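Local coordinates for protein A-adding tRNA nucleotidyltransferase (Aquifex aeolicus, PDB 4WBY) that adds the terminal adenosine to tRNAs that end in CC, completing the CCA 3' end from ATP in a magnesium-dependent reaction, at residues A201-L206 against E233-G238; S313-L318 against E346-K351; K21-R26 against I55-E60; I3-N8 against E132-L137. All coordinates share one frame; numbering follows the deposited sequence.

Interaction 1 of 4, residues A201-L206 against E233-G238; sequences APRGRL and EEIIEG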
loop_
_atom_site.group_PDB
_atom_site.type_symbol
_atom_site.label_atom_id
_atom_site.label_comp_id
_atom_site.label_asym_id
_atom_site.label_seq_id
_atom_site.Cartn_x
_atom_site.Cartn_y
_atom_site.Cartn_z
ATOM N N ALA A 201 -6.331 0.508 20.257
ATOM C CA ALA A 201 -7.104 0.946 19.087
ATOM C C ALA A 201 -7.816 -0.228 18.393
ATOM O O ALA A 201 -7.388 -1.366 18.542
ATOM C CB ALA A 201 -6.185 1.655 18.106
ATOM N N PRO A 202 -8.901 0.052 17.634
ATOM C CA PRO A 202 -9.625 -1.005 16.908
ATOM C C PRO A 202 -8.705 -1.829 16.021
ATOM O O PRO A 202 -8.095 -1.303 15.095
ATOM C CB PRO A 202 -10.631 -0.228 16.055
ATOM C CG PRO A 202 -10.837 1.039 16.784
ATOM C CD PRO A 202 -9.529 1.371 17.438
ATOM N N ARG A 203 -8.623 -3.120 16.315
ATOM C CA ARG A 203 -7.675 -4.015 15.675
ATOM C C ARG A 203 -7.786 -4.042 14.152
ATOM O O ARG A 203 -6.784 -3.930 13.437
ATOM C CB ARG A 203 -7.880 -5.425 16.222
ATOM C CG ARG A 203 -6.924 -6.440 15.674
ATOM C CD ARG A 203 -5.698 -6.520 16.544
ATOM N NE ARG A 203 -4.736 -7.488 16.039
ATOM C CZ ARG A 203 -3.470 -7.535 16.428
ATOM N NH1 ARG A 203 -3.028 -6.669 17.330
ATOM N NH2 ARG A 203 -2.648 -8.437 15.917
ATOM N N GLY A 204 -9.012 -4.181 13.659
ATOM C CA GLY A 204 -9.241 -4.304 12.231
ATOM C C GLY A 204 -8.726 -3.111 11.455
ATOM O O GLY A 204 -8.179 -3.259 10.365
ATOM N N ARG A 205 -8.886 -1.923 12.022
ATOM C CA ARG A 205 -8.444 -0.712 11.344
ATOM C C ARG A 205 -6.918 -0.593 11.342
ATOM O O ARG A 205 -6.336 -0.111 10.368
ATOM C CB ARG A 205 -9.101 0.516 11.976
ATOM C CG ARG A 205 -10.598 0.540 11.715
ATOM C CD ARG A 205 -11.259 1.832 12.152
ATOM N NE ARG A 205 -10.756 2.987 11.418
ATOM C CZ ARG A 205 -10.174 4.037 11.990
ATOM N NH1 ARG A 205 -10.045 4.087 13.310
ATOM N NH2 ARG A 205 -9.739 5.044 11.249
ATOM N N LEU A 206 -6.264 -1.049 12.408
ATOM C CA LEU A 206 -4.797 -1.093 12.416
ATOM C C LEU A 206 -4.277 -2.048 11.348
ATOM O O LEU A 206 -3.346 -1.727 10.611
ATOM C CB LEU A 206 -4.260 -1.518 13.783
ATOM C CG LEU A 206 -4.470 -0.553 14.943
ATOM C CD1 LEU A 206 -3.868 -1.116 16.227
ATOM C CD2 LEU A 206 -3.870 0.812 14.612
ATOM N N GLU A 233 5.610 -3.195 18.108
ATOM C CA GLU A 233 5.628 -3.806 19.433
ATOM C C GLU A 233 4.283 -3.663 20.149
ATOM O O GLU A 233 3.969 -4.440 21.054
ATOM C CB GLU A 233 6.746 -3.187 20.281
ATOM C CG GLU A 233 8.160 -3.471 19.754
ATOM C CD GLU A 233 8.687 -2.425 18.769
ATOM O OE1 GLU A 233 7.885 -1.752 18.070
ATOM O OE2 GLU A 233 9.928 -2.279 18.697
ATOM N N GLU A 234 3.494 -2.674 19.731
ATOM C CA GLU A 234 2.177 -2.420 20.305
ATOM C C GLU A 234 1.079 -3.229 19.638
ATOM O O GLU A 234 -0.052 -3.264 20.128
ATOM C CB GLU A 234 1.819 -0.935 20.188
ATOM C CG GLU A 234 2.796 -0.006 20.866
ATOM C CD GLU A 234 2.858 -0.254 22.341
ATOM O OE1 GLU A 234 1.834 -0.005 23.019
ATOM O OE2 GLU A 234 3.918 -0.720 22.818
ATOM N N ILE A 235 1.403 -3.840 18.503
ATOM C CA ILE A 235 0.390 -4.460 17.654
ATOM C C ILE A 235 0.573 -5.967 17.511
ATOM O O ILE A 235 -0.378 -6.736 17.646
ATOM C CB ILE A 235 0.392 -3.817 16.255
ATOM C CG1 ILE A 235 0.140 -2.313 16.371
ATOM C CG2 ILE A 235 -0.673 -4.461 15.365
ATOM C CD1 ILE A 235 0.281 -1.575 15.058
ATOM N N ILE A 236 1.797 -6.394 17.232
ATOM C CA ILE A 236 2.055 -7.812 17.021
ATOM C C ILE A 236 2.601 -8.426 18.301
ATOM O O ILE A 236 3.726 -8.141 18.702
ATOM C CB ILE A 236 3.033 -8.039 15.849
ATOM C CG1 ILE A 236 2.499 -7.361 14.583
ATOM C CG2 ILE A 236 3.262 -9.536 15.612
ATOM C CD1 ILE A 236 3.463 -7.390 13.415
ATOM N N GLU A 237 1.783 -9.255 18.946
ATOM C CA GLU A 237 2.172 -9.894 20.194
ATOM C C GLU A 237 3.471 -10.675 20.022
ATOM O O GLU A 237 3.590 -11.507 19.123
ATOM C CB GLU A 237 1.060 -10.821 20.688
ATOM C CG GLU A 237 0.595 -10.521 22.099
ATOM C CD GLU A 237 1.726 -10.576 23.104
ATOM O OE1 GLU A 237 1.892 -9.602 23.870
ATOM O OE2 GLU A 237 2.447 -11.596 23.130
ATOM N N GLY A 238 4.448 -10.382 20.874
ATOM C CA GLY A 238 5.720 -11.077 20.847
ATOM C C GLY A 238 6.713 -10.617 19.793
ATOM O O GLY A 238 7.784 -11.214 19.652
HETATM O O HOH W 1 -0.600 -10.072 17.578
#
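Ile235, Arg203 and Leu206 bring a loop of the all-helical part of this class II tRNA nucleotidyltransferase against the first turn of helix 203-214. Pro202 is the N-cap residue of that helix, and the loop follows helix 219-228. The Arg203 side chain reaches across with CG anti to the backbone N (chi1 -178°) and a bend at chi2. Its guanidinium presents an edge to the carbonyl of Ile235: NH1 gives a nearly straight bond of 2.7 Å to Ile235 O, which lies close to the guanidinium plane, while NH2 adds a weak one to the same oxygen. With NE paired to Glu293, the group is held against rotation. Replacing Arg203 by an alanine would remove both N-H donors to Ile235 O and is likely to cost Glu293 this salt bridge. Beside this polar grip, Leu206 CD1 lies 4.2 Å from Ile235 CG1, and both side chains also pack on Leu168 of the ATP-binding segment. The next-door Arg205 belongs to the ATP site as well and pairs with Asp163. A water extends the grip along the loop, accepting weakly from Arg203 NH2 and, at 2.9 Å, from the backbone N of Glu237.

Interaction 2 of 4, residues S313-L318 against E346-K351; sequences SLKEEL and EELKEK. With SO4 (sulfate ion), chain B.
Leu348 pushes its two methyl groups against helix 311-320, where Lys315 and Leu318 lie one turn apart. Its CD1 rests 3.9 Å from CG of Lys315, the two side chains crossing at about a right angle, and its CD2 lies 4.0 Å from CB of Leu318. With CG anti to its carbonyl carbon (chi1 -60°), Leu348 directs the branched end into the angle between these neighbours. This is the close, buried half of the contact: Leu318 is backed by Val327, Leu330 and Leu331 of helix 324-331, and Leu348 by Leu342 of helix 336-342. At one border of the apolar patch, Lys351 runs out in an extended chain and NZ donates to Leu318 O over 2.8 Å, with a weaker bond to Ala321 O. A lysine thus ties two carbonyls near the C-terminal end of helix 311-320, where its positive charge would be expected to suit the helix dipole. The other border is looser and more polar. Past CG the Lys315 chain bends at chi3 and leads away from Leu348, and NZ binds O2 of a sulfate, presumably from the crystallisation solution, at 3.0 Å. Nearby, Glu347 pairs with Lys319. Far from the ATP site, the arrangement is plain packing of helix 311-320 against Leu348 and Lys351 of segment 346-351, which runs into helix 349-359, in the helical C-terminal part of the enzyme.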
loop_
_atom_site.group_PDB
_atom_site.type_symbol
_atom_site.label_atom_id
_atom_site.label_comp_id
_atom_site.label_asym_id
_atom_site.label_seq_id
_atom_site.Cartn_x
_atom_site.Cartn_y
_atom_site.Cartn_z
ATOM N N SER A 313 15.811 -27.278 5.967
ATOM C CA SER A 313 16.280 -28.471 5.279
ATOM C C SER A 313 16.622 -28.147 3.828
ATOM O O SER A 313 17.618 -28.629 3.296
ATOM C CB SER A 313 15.229 -29.574 5.346
ATOM O OG SER A 313 15.646 -30.699 4.600
ATOM N N LEU A 314 15.805 -27.310 3.195
ATOM C CA LEU A 314 16.013 -27.000 1.786
ATOM C C LEU A 314 17.319 -26.243 1.577
ATOM O O LEU A 314 18.042 -26.510 0.626
ATOM C CB LEU A 314 14.844 -26.192 1.225
ATOM C CG LEU A 314 15.032 -25.737 -0.225
ATOM C CD1 LEU A 314 15.089 -26.926 -1.176
ATOM C CD2 LEU A 314 13.926 -24.769 -0.623
ATOM N N LYS A 315 17.613 -25.298 2.466
ATOM C CA LYS A 315 18.859 -24.542 2.383
ATOM C C LYS A 315 20.056 -25.480 2.438
ATOM O O LYS A 315 21.004 -25.332 1.676
ATOM C CB LYS A 315 18.953 -23.510 3.510
ATOM C CG LYS A 315 18.049 -22.304 3.344
ATOM C CD LYS A 315 18.282 -21.300 4.461
ATOM C CE LYS A 315 17.816 -21.833 5.808
ATOM N NZ LYS A 315 17.916 -20.798 6.884
ATOM N N GLU A 316 20.006 -26.454 3.339
ATOM C CA GLU A 316 21.080 -27.427 3.447
ATOM C C GLU A 316 21.180 -28.303 2.193
ATOM O O GLU A 316 22.279 -28.559 1.709
ATOM C CB GLU A 316 20.883 -28.288 4.694
ATOM C CG GLU A 316 22.022 -29.257 4.962
ATOM C CD GLU A 316 23.348 -28.560 5.222
ATOM O OE1 GLU A 316 23.342 -27.400 5.690
ATOM O OE2 GLU A 316 24.401 -29.178 4.954
ATOM N N GLU A 317 20.043 -28.746 1.659
ATOM C CA GLU A 317 20.048 -29.589 0.465
ATOM C C GLU A 317 20.589 -28.826 -0.730
ATOM O O GLU A 317 21.318 -29.378 -1.548
ATOM C CB GLU A 317 18.647 -30.112 0.148
ATOM C CG GLU A 317 18.192 -31.265 1.018
ATOM C CD GLU A 317 17.116 -32.097 0.345
ATOM O OE1 GLU A 317 15.952 -32.034 0.788
ATOM O OE2 GLU A 317 17.437 -32.814 -0.629
ATOM N N LEU A 318 20.234 -27.549 -0.820
ATOM C CA LEU A 318 20.676 -26.721 -1.933
ATOM C C LEU A 318 22.179 -26.475 -1.835
ATOM O O LEU A 318 22.882 -26.468 -2.848
ATOM C CB LEU A 318 19.912 -25.396 -1.954
ATOM C CG LEU A 318 19.713 -24.722 -3.310
ATOM C CD1 LEU A 318 18.944 -25.627 -4.259
ATOM C CD2 LEU A 318 18.983 -23.404 -3.122
ATOM N N GLU A 346 23.752 -15.801 1.118
ATOM C CA GLU A 346 24.807 -15.439 0.176
ATOM C C GLU A 346 25.376 -16.652 -0.563
ATOM O O GLU A 346 25.713 -16.567 -1.743
ATOM C CB GLU A 346 25.929 -14.690 0.902
ATOM C CG GLU A 346 27.034 -14.173 -0.015
ATOM C CD GLU A 346 26.546 -13.135 -1.018
ATOM O OE1 GLU A 346 25.445 -12.570 -0.824
ATOM O OE2 GLU A 346 27.271 -12.882 -2.005
ATOM N N GLU A 347 25.459 -17.782 0.130
ATOM C CA GLU A 347 26.020 -18.998 -0.449
ATOM C C GLU A 347 25.074 -19.657 -1.454
ATOM O O GLU A 347 25.488 -20.509 -2.242
ATOM C CB GLU A 347 26.381 -19.993 0.659
ATOM C CG GLU A 347 25.187 -20.541 1.442
ATOM C CD GLU A 347 24.595 -19.543 2.435
ATOM O OE1 GLU A 347 25.119 -18.414 2.549
ATOM O OE2 GLU A 347 23.600 -19.894 3.103
ATOM N N LEU A 348 23.808 -19.253 -1.432
ATOM C CA LEU A 348 22.805 -19.848 -2.308
ATOM C C LEU A 348 22.407 -18.914 -3.442
ATOM O O LEU A 348 21.791 -19.346 -4.419
ATOM C CB LEU A 348 21.558 -20.236 -1.506
ATOM C CG LEU A 348 21.752 -21.246 -0.373
ATOM C CD1 LEU A 348 20.417 -21.576 0.289
ATOM C CD2 LEU A 348 22.446 -22.513 -0.882
ATOM N N LYS A 349 22.758 -17.636 -3.306
ATOM C CA LYS A 349 22.228 -16.581 -4.175
ATOM C C LYS A 349 22.471 -16.845 -5.659
ATOM O O LYS A 349 21.575 -16.665 -6.487
ATOM C CB LYS A 349 22.828 -15.225 -3.785
ATOM C CG LYS A 349 22.187 -14.043 -4.493
ATOM C CD LYS A 349 22.422 -12.743 -3.738
ATOM C CE LYS A 349 23.807 -12.182 -3.997
ATOM N NZ LYS A 349 23.918 -11.625 -5.372
ATOM N N GLU A 350 23.672 -17.296 -5.990
ATOM C CA GLU A 350 24.036 -17.511 -7.386
ATOM C C GLU A 350 23.362 -18.743 -7.988
ATOM O O GLU A 350 23.077 -18.777 -9.186
ATOM C CB GLU A 350 25.554 -17.614 -7.518
ATOM C CG GLU A 350 26.258 -16.286 -7.276
ATOM C CD GLU A 350 25.686 -15.171 -8.139
ATOM O OE1 GLU A 350 25.539 -15.380 -9.360
ATOM O OE2 GLU A 350 25.359 -14.093 -7.591
ATOM N N LYS A 351 23.099 -19.746 -7.157
ATOM C CA LYS A 351 22.364 -20.920 -7.611
ATOM C C LYS A 351 20.935 -20.550 -7.990
ATOM O O LYS A 351 20.392 -21.078 -8.959
ATOM C CB LYS A 351 22.364 -22.012 -6.537
ATOM C CG LYS A 351 23.658 -22.799 -6.466
ATOM C CD LYS A 351 23.705 -23.702 -5.245
ATOM C CE LYS A 351 25.011 -24.485 -5.208
ATOM N NZ LYS A 351 25.149 -25.310 -3.975
HETATM S S SO4 B . 18.413 -23.818 9.936
HETATM O O1 SO4 B . 18.747 -23.046 11.130
HETATM O O2 SO4 B . 18.620 -22.994 8.751
HETATM O O3 SO4 B . 19.249 -25.014 9.841
HETATM O O4 SO4 B . 17.021 -24.246 9.986
#

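Interaction 3 of 4, residues K21-R26 against I55-E60; sequences KEMGLR and IELAKE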
loop_
_atom_site.group_PDB
_atom_site.type_symbol
_atom_site.label_atom_id
_atom_site.label_comp_id
_atom_site.label_asym_id
_atom_site.label_seq_id
_atom_site.Cartn_x
_atom_site.Cartn_y
_atom_site.Cartn_z
ATOM N N LYS A 21 -24.565 24.262 -9.191
ATOM C CA LYS A 21 -25.268 25.540 -9.256
ATOM C C LYS A 21 -26.753 25.347 -9.559
ATOM O O LYS A 21 -27.601 26.001 -8.946
ATOM C CB LYS A 21 -24.656 26.467 -10.306
ATOM C CG LYS A 21 -25.308 27.854 -10.313
ATOM C CD LYS A 21 -24.969 28.600 -9.028
ATOM C CE LYS A 21 -25.744 29.890 -8.885
ATOM N NZ LYS A 21 -27.172 29.638 -8.589
ATOM N N GLU A 22 -27.069 24.451 -10.497
ATOM C CA GLU A 22 -28.468 24.188 -10.846
ATOM C C GLU A 22 -29.265 23.714 -9.631
ATOM O O GLU A 22 -30.459 24.006 -9.503
ATOM C CB GLU A 22 -28.567 23.145 -11.962
ATOM C CG GLU A 22 -27.974 23.567 -13.299
ATOM C CD GLU A 22 -27.945 22.427 -14.306
ATOM O OE1 GLU A 22 -28.791 21.515 -14.204
ATOM O OE2 GLU A 22 -27.069 22.438 -15.199
ATOM N N MET A 23 -28.591 22.993 -8.738
ATOM C CA MET A 23 -29.215 22.451 -7.534
ATOM C C MET A 23 -29.106 23.361 -6.313
ATOM O O MET A 23 -29.600 23.024 -5.233
ATOM C CB MET A 23 -28.596 21.100 -7.200
ATOM C CG MET A 23 -28.776 20.093 -8.293
ATOM S SD MET A 23 -28.019 18.534 -7.865
ATOM C CE MET A 23 -28.719 17.523 -9.164
ATOM N N GLY A 24 -28.442 24.498 -6.479
ATOM C CA GLY A 24 -28.227 25.417 -5.373
ATOM C C GLY A 24 -27.207 24.918 -4.363
ATOM O O GLY A 24 -27.259 25.284 -3.186
ATOM N N LEU A 25 -26.273 24.088 -4.825
ATOM C CA LEU A 25 -25.249 23.504 -3.959
ATOM C C LEU A 25 -23.859 23.977 -4.345
ATOM O O LEU A 25 -23.693 24.671 -5.341
ATOM C CB LEU A 25 -25.302 21.980 -4.031
ATOM C CG LEU A 25 -26.703 21.394 -3.873
ATOM C CD1 LEU A 25 -26.663 19.880 -3.976
ATOM C CD2 LEU A 25 -27.316 21.840 -2.550
ATOM N N ARG A 26 -22.861 23.585 -3.559
ATOM C CA ARG A 26 -21.461 23.807 -3.921
ATOM C C ARG A 26 -20.704 22.497 -3.873
ATOM O O ARG A 26 -21.029 21.617 -3.073
ATOM C CB ARG A 26 -20.797 24.832 -2.996
ATOM C CG ARG A 26 -21.419 26.211 -3.117
ATOM C CD ARG A 26 -20.707 27.248 -2.259
ATOM N NE ARG A 26 -19.349 27.513 -2.727
ATOM C CZ ARG A 26 -19.049 28.291 -3.759
ATOM N NH1 ARG A 26 -20.011 28.883 -4.456
ATOM N NH2 ARG A 26 -17.783 28.481 -4.096
ATOM N N ILE A 55 -25.575 12.621 -3.098
ATOM C CA ILE A 55 -26.167 11.511 -3.831
ATOM C C ILE A 55 -27.024 12.019 -4.988
ATOM O O ILE A 55 -26.956 11.487 -6.096
ATOM C CB ILE A 55 -26.990 10.614 -2.898
ATOM C CG1 ILE A 55 -26.044 9.936 -1.901
ATOM C CG2 ILE A 55 -27.774 9.567 -3.692
ATOM C CD1 ILE A 55 -26.732 9.069 -0.857
ATOM N N GLU A 56 -27.806 13.068 -4.761
ATOM C CA GLU A 56 -28.642 13.566 -5.841
ATOM C C GLU A 56 -27.798 14.224 -6.935
ATOM O O GLU A 56 -28.125 14.118 -8.115
ATOM C CB GLU A 56 -29.710 14.521 -5.306
ATOM C CG GLU A 56 -30.824 13.801 -4.536
ATOM C CD GLU A 56 -31.476 12.653 -5.320
ATOM O OE1 GLU A 56 -31.838 12.847 -6.502
ATOM O OE2 GLU A 56 -31.632 11.551 -4.747
ATOM N N LEU A 57 -26.696 14.870 -6.562
ATOM C CA LEU A 57 -25.810 15.436 -7.573
ATOM C C LEU A 57 -25.205 14.306 -8.422
ATOM O O LEU A 57 -25.189 14.375 -9.655
ATOM C CB LEU A 57 -24.706 16.285 -6.925
ATOM C CG LEU A 57 -23.866 17.145 -7.876
ATOM C CD1 LEU A 57 -23.273 18.302 -7.112
ATOM C CD2 LEU A 57 -22.749 16.362 -8.546
ATOM N N ALA A 58 -24.712 13.270 -7.754
ATOM C CA ALA A 58 -24.112 12.123 -8.435
ATOM C C ALA A 58 -25.110 11.443 -9.359
ATOM O O ALA A 58 -24.762 11.047 -10.474
ATOM C CB ALA A 58 -23.578 11.115 -7.417
ATOM N N LYS A 59 -26.343 11.282 -8.891
ATOM C CA LYS A 59 -27.350 10.601 -9.696
ATOM C C LYS A 59 -27.649 11.387 -10.974
ATOM O O LYS A 59 -27.880 10.803 -12.033
ATOM C CB LYS A 59 -28.631 10.373 -8.881
ATOM C CG LYS A 59 -28.496 9.255 -7.850
ATOM C CD LYS A 59 -29.677 9.201 -6.897
ATOM C CE LYS A 59 -30.979 8.909 -7.602
ATOM N NZ LYS A 59 -32.082 8.772 -6.604
ATOM N N GLU A 60 -27.635 12.714 -10.883
ATOM C CA GLU A 60 -27.896 13.531 -12.063
ATOM C C GLU A 60 -26.726 13.482 -13.046
ATOM O O GLU A 60 -26.930 13.378 -14.256
ATOM C CB GLU A 60 -28.201 14.972 -11.660
ATOM C CG GLU A 60 -28.368 15.934 -12.838
ATOM C CD GLU A 60 -29.542 15.583 -13.751
ATOM O OE1 GLU A 60 -30.444 14.829 -13.327
ATOM O OE2 GLU A 60 -29.562 16.070 -14.901
#
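Met23 and Leu57, whose CA atoms are 7.8 Å apart, mark the closest backbone approach, just where helix 7-22 ends in a Schellman motif with Gly24 at positive phi. The contact is almost wholly the work of Met23. Its chain, extended beyond CG (chi2 179°), lies over the backbone of helix 54-65: SD is 3.8 Å from Leu57 CA, and CE rests over both Glu56 O and CB of Glu60, 3.6 Å from the latter. An alanine in its place is likely to open a gap over this turn and leave CB of Glu60 without this apolar cover. The carboxylate of Glu60 turns to other partners, forming salt bridges with Arg63 and Arg64, and Arg64 also pairs with Glu22. Leu57 sits deeper, against Val16, Ile19 and Ala20 of helix 7-22 and also Val50 and Phe89. The two helices thus pack together on the head-domain sheet, over strands 45-51 and 85-91, while Arg26 leads into strand 26-30.

Interaction 4 of 4, residues I3-N8 against E132-L137; sequences IKVPEN and EDYGTL. With SO4 (sulfate ion), chain F.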
loop_
_atom_site.group_PDB
_atom_site.type_symbol
_atom_site.label_atom_id
_atom_site.label_comp_id
_atom_site.label_asym_id
_atom_site.label_seq_id
_atom_site.Cartn_x
_atom_site.Cartn_y
_atom_site.Cartn_z
ATOM N N ILE A 3 -5.300 26.762 -9.193
ATOM C CA ILE A 3 -4.581 25.871 -10.090
ATOM C C ILE A 3 -5.432 25.561 -11.303
ATOM O O ILE A 3 -6.643 25.751 -11.283
ATOM C CB ILE A 3 -4.164 24.553 -9.415
ATOM C CG1 ILE A 3 -5.111 24.196 -8.272
ATOM C CG2 ILE A 3 -2.735 24.627 -8.923
ATOM C CD1 ILE A 3 -6.437 23.711 -8.745
ATOM N N LYS A 4 -4.793 25.087 -12.364
ATOM C CA LYS A 4 -5.546 24.511 -13.462
ATOM C C LYS A 4 -5.885 23.076 -13.092
ATOM O O LYS A 4 -5.061 22.338 -12.550
ATOM C CB LYS A 4 -4.763 24.573 -14.777
ATOM C CG LYS A 4 -4.413 25.983 -15.222
ATOM C CD LYS A 4 -5.655 26.824 -15.467
ATOM C CE LYS A 4 -5.284 28.262 -15.800
ATOM N NZ LYS A 4 -4.313 28.339 -16.926
ATOM N N VAL A 5 -7.121 22.700 -13.365
ATOM C CA VAL A 5 -7.562 21.337 -13.144
ATOM C C VAL A 5 -6.910 20.457 -14.219
ATOM O O VAL A 5 -6.834 20.857 -15.381
ATOM C CB VAL A 5 -9.106 21.260 -13.186
ATOM C CG1 VAL A 5 -9.594 19.838 -13.056
ATOM C CG2 VAL A 5 -9.704 22.147 -12.093
ATOM N N PRO A 6 -6.404 19.271 -13.835
ATOM C CA PRO A 6 -5.800 18.395 -14.845
ATOM C C PRO A 6 -6.720 18.148 -16.032
ATOM O O PRO A 6 -7.936 18.041 -15.856
ATOM C CB PRO A 6 -5.549 17.100 -14.073
ATOM C CG PRO A 6 -5.293 17.575 -12.675
ATOM C CD PRO A 6 -6.243 18.729 -12.474
ATOM N N GLU A 7 -6.136 18.076 -17.224
ATOM C CA GLU A 7 -6.923 17.974 -18.445
ATOM C C GLU A 7 -7.853 16.765 -18.439
ATOM O O GLU A 7 -8.942 16.832 -19.001
ATOM C CB GLU A 7 -6.003 17.923 -19.671
ATOM C CG GLU A 7 -5.435 19.279 -20.054
ATOM C CD GLU A 7 -4.749 19.277 -21.412
ATOM O OE1 GLU A 7 -3.866 20.131 -21.627
ATOM O OE2 GLU A 7 -5.097 18.430 -22.264
ATOM N N ASN A 8 -7.449 15.664 -17.805
ATOM C CA ASN A 8 -8.297 14.474 -17.853
ATOM C C ASN A 8 -9.517 14.563 -16.930
ATOM O O ASN A 8 -10.442 13.774 -17.062
ATOM C CB ASN A 8 -7.486 13.211 -17.537
ATOM C CG ASN A 8 -7.033 13.151 -16.099
ATOM O OD1 ASN A 8 -6.560 14.143 -15.550
ATOM N ND2 ASN A 8 -7.166 11.977 -15.478
ATOM N N GLU A 132 -18.059 30.469 -9.716
ATOM C CA GLU A 132 -17.537 31.823 -9.523
ATOM C C GLU A 132 -16.067 31.854 -9.110
ATOM O O GLU A 132 -15.431 32.907 -9.173
ATOM C CB GLU A 132 -18.382 32.578 -8.497
ATOM C CG GLU A 132 -17.921 32.448 -7.064
ATOM C CD GLU A 132 -18.313 31.132 -6.427
ATOM O OE1 GLU A 132 -19.066 30.353 -7.058
ATOM O OE2 GLU A 132 -17.859 30.881 -5.286
ATOM N N ASP A 133 -15.520 30.711 -8.702
ATOM C CA ASP A 133 -14.128 30.668 -8.246
ATOM C C ASP A 133 -13.451 29.369 -8.680
ATOM O O ASP A 133 -12.652 28.791 -7.955
ATOM C CB ASP A 133 -14.044 30.828 -6.722
ATOM C CG ASP A 133 -14.608 29.633 -5.975
ATOM O OD1 ASP A 133 -15.413 28.880 -6.566
ATOM O OD2 ASP A 133 -14.224 29.436 -4.800
ATOM N N TYR A 134 -13.763 28.936 -9.888
ATOM C CA TYR A 134 -13.290 27.656 -10.395
ATOM C C TYR A 134 -11.774 27.526 -10.340
ATOM O O TYR A 134 -11.043 28.404 -10.819
ATOM C CB TYR A 134 -13.769 27.465 -11.825
ATOM C CG TYR A 134 -13.441 26.119 -12.409
ATOM C CD1 TYR A 134 -12.283 25.929 -13.153
ATOM C CD2 TYR A 134 -14.289 25.031 -12.218
ATOM C CE1 TYR A 134 -11.982 24.694 -13.703
ATOM C CE2 TYR A 134 -14.005 23.798 -12.764
ATOM C CZ TYR A 134 -12.853 23.635 -13.509
ATOM O OH TYR A 134 -12.575 22.412 -14.060
ATOM N N GLY A 135 -11.308 26.420 -9.759
ATOM C CA GLY A 135 -9.888 26.133 -9.654
ATOM C C GLY A 135 -9.209 26.715 -8.420
ATOM O O GLY A 135 -8.017 26.508 -8.228
ATOM N N THR A 136 -9.953 27.423 -7.571
ATOM C CA THR A 136 -9.373 27.980 -6.347
ATOM C C THR A 136 -8.917 26.873 -5.399
ATOM O O THR A 136 -9.677 25.953 -5.091
ATOM C CB THR A 136 -10.367 28.895 -5.617
ATOM O OG1 THR A 136 -10.703 29.993 -6.467
ATOM C CG2 THR A 136 -9.777 29.427 -4.330
ATOM N N LEU A 137 -7.671 26.975 -4.939
ATOM C CA LEU A 137 -7.147 26.063 -3.935
ATOM C C LEU A 137 -7.586 26.553 -2.568
ATOM O O LEU A 137 -7.229 27.654 -2.147
ATOM C CB LEU A 137 -5.625 25.963 -4.011
ATOM C CG LEU A 137 -4.955 25.035 -2.994
ATOM C CD1 LEU A 137 -5.334 23.582 -3.221
ATOM C CD2 LEU A 137 -3.451 25.207 -3.089
HETATM S S SO4 F . -2.502 18.016 -16.942
HETATM O O1 SO4 F . -2.451 18.172 -15.484
HETATM O O2 SO4 F . -1.201 18.363 -17.514
HETATM O O3 SO4 F . -2.826 16.623 -17.259
HETATM O O4 SO4 F . -3.517 18.897 -17.504
HETATM O O HOH W 2 -8.667 28.161 -12.489
#
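Ile3 and Gly135 are joined by a backbone hydrogen bond, Ile3 N to Gly135 O, 2.9 Å long and nearly straight at 163°. A water adds a second link, donating to Tyr134 O and weakly to Ile3 O. The loop that receives these bonds is a type II beta turn from Asp133 to Thr136, closed twice over: Thr136 N and Thr136 OG1 both donate to Asp133 O from the same face of its plane, the hydroxyl at 2.7 Å. Gly135 fits here for two reasons, since a side chain would run into Ile3 O and, at its positive phi, into the preceding carbonyl. Ile3 CD1 makes van der Waals contact with the Gly135 carbonyl, 3.3 Å from its oxygen. The apolar pair is Val5 and Tyr134, at about a right angle, Val5 CG2 being 3.5 Å from Tyr134 OH and 3.8 Å from CZ. A chi1 of -175° swings the Tyr134 ring away from its backbone N, which lets OH reach Val5; the hydroxyl is hydrogen-bonded to Glu10, and the ring makes a cation-pi contact with Arg14. A sulfate ion accepts from Glu7 N at 2.8 Å through O4, at the start of helix 7-22. The N-terminal segment joins the start of that helix, whose Ala13 touches both Val5 and Tyr134, to the turn leading into edge strand 137-138 of the head-domain sheet, with Pro6 on Ile37 of helix 32-38.

In the fold
From the N terminus, interaction 4 comes first and closes a long loop, joining the segment ahead of helix 7-22 to the turn before the edge strand 137-138. Interaction 3 is nested inside that loop and packs the end of the same helix on helix 54-65. The two touch through Arg26, whose NH2 is 2.7 Å from Glu132 OE2, and together they belong to the head-domain sheet and its helices. Interactions 1 and 2 follow in series in the helical remainder of the chain, each closing a loop of about the same length as interaction 3. Interaction 1 lies beside the ATP-binding segment, whereas interaction 2 is distal, its centre about 63 Å from that of interaction 3 across the chain's centre.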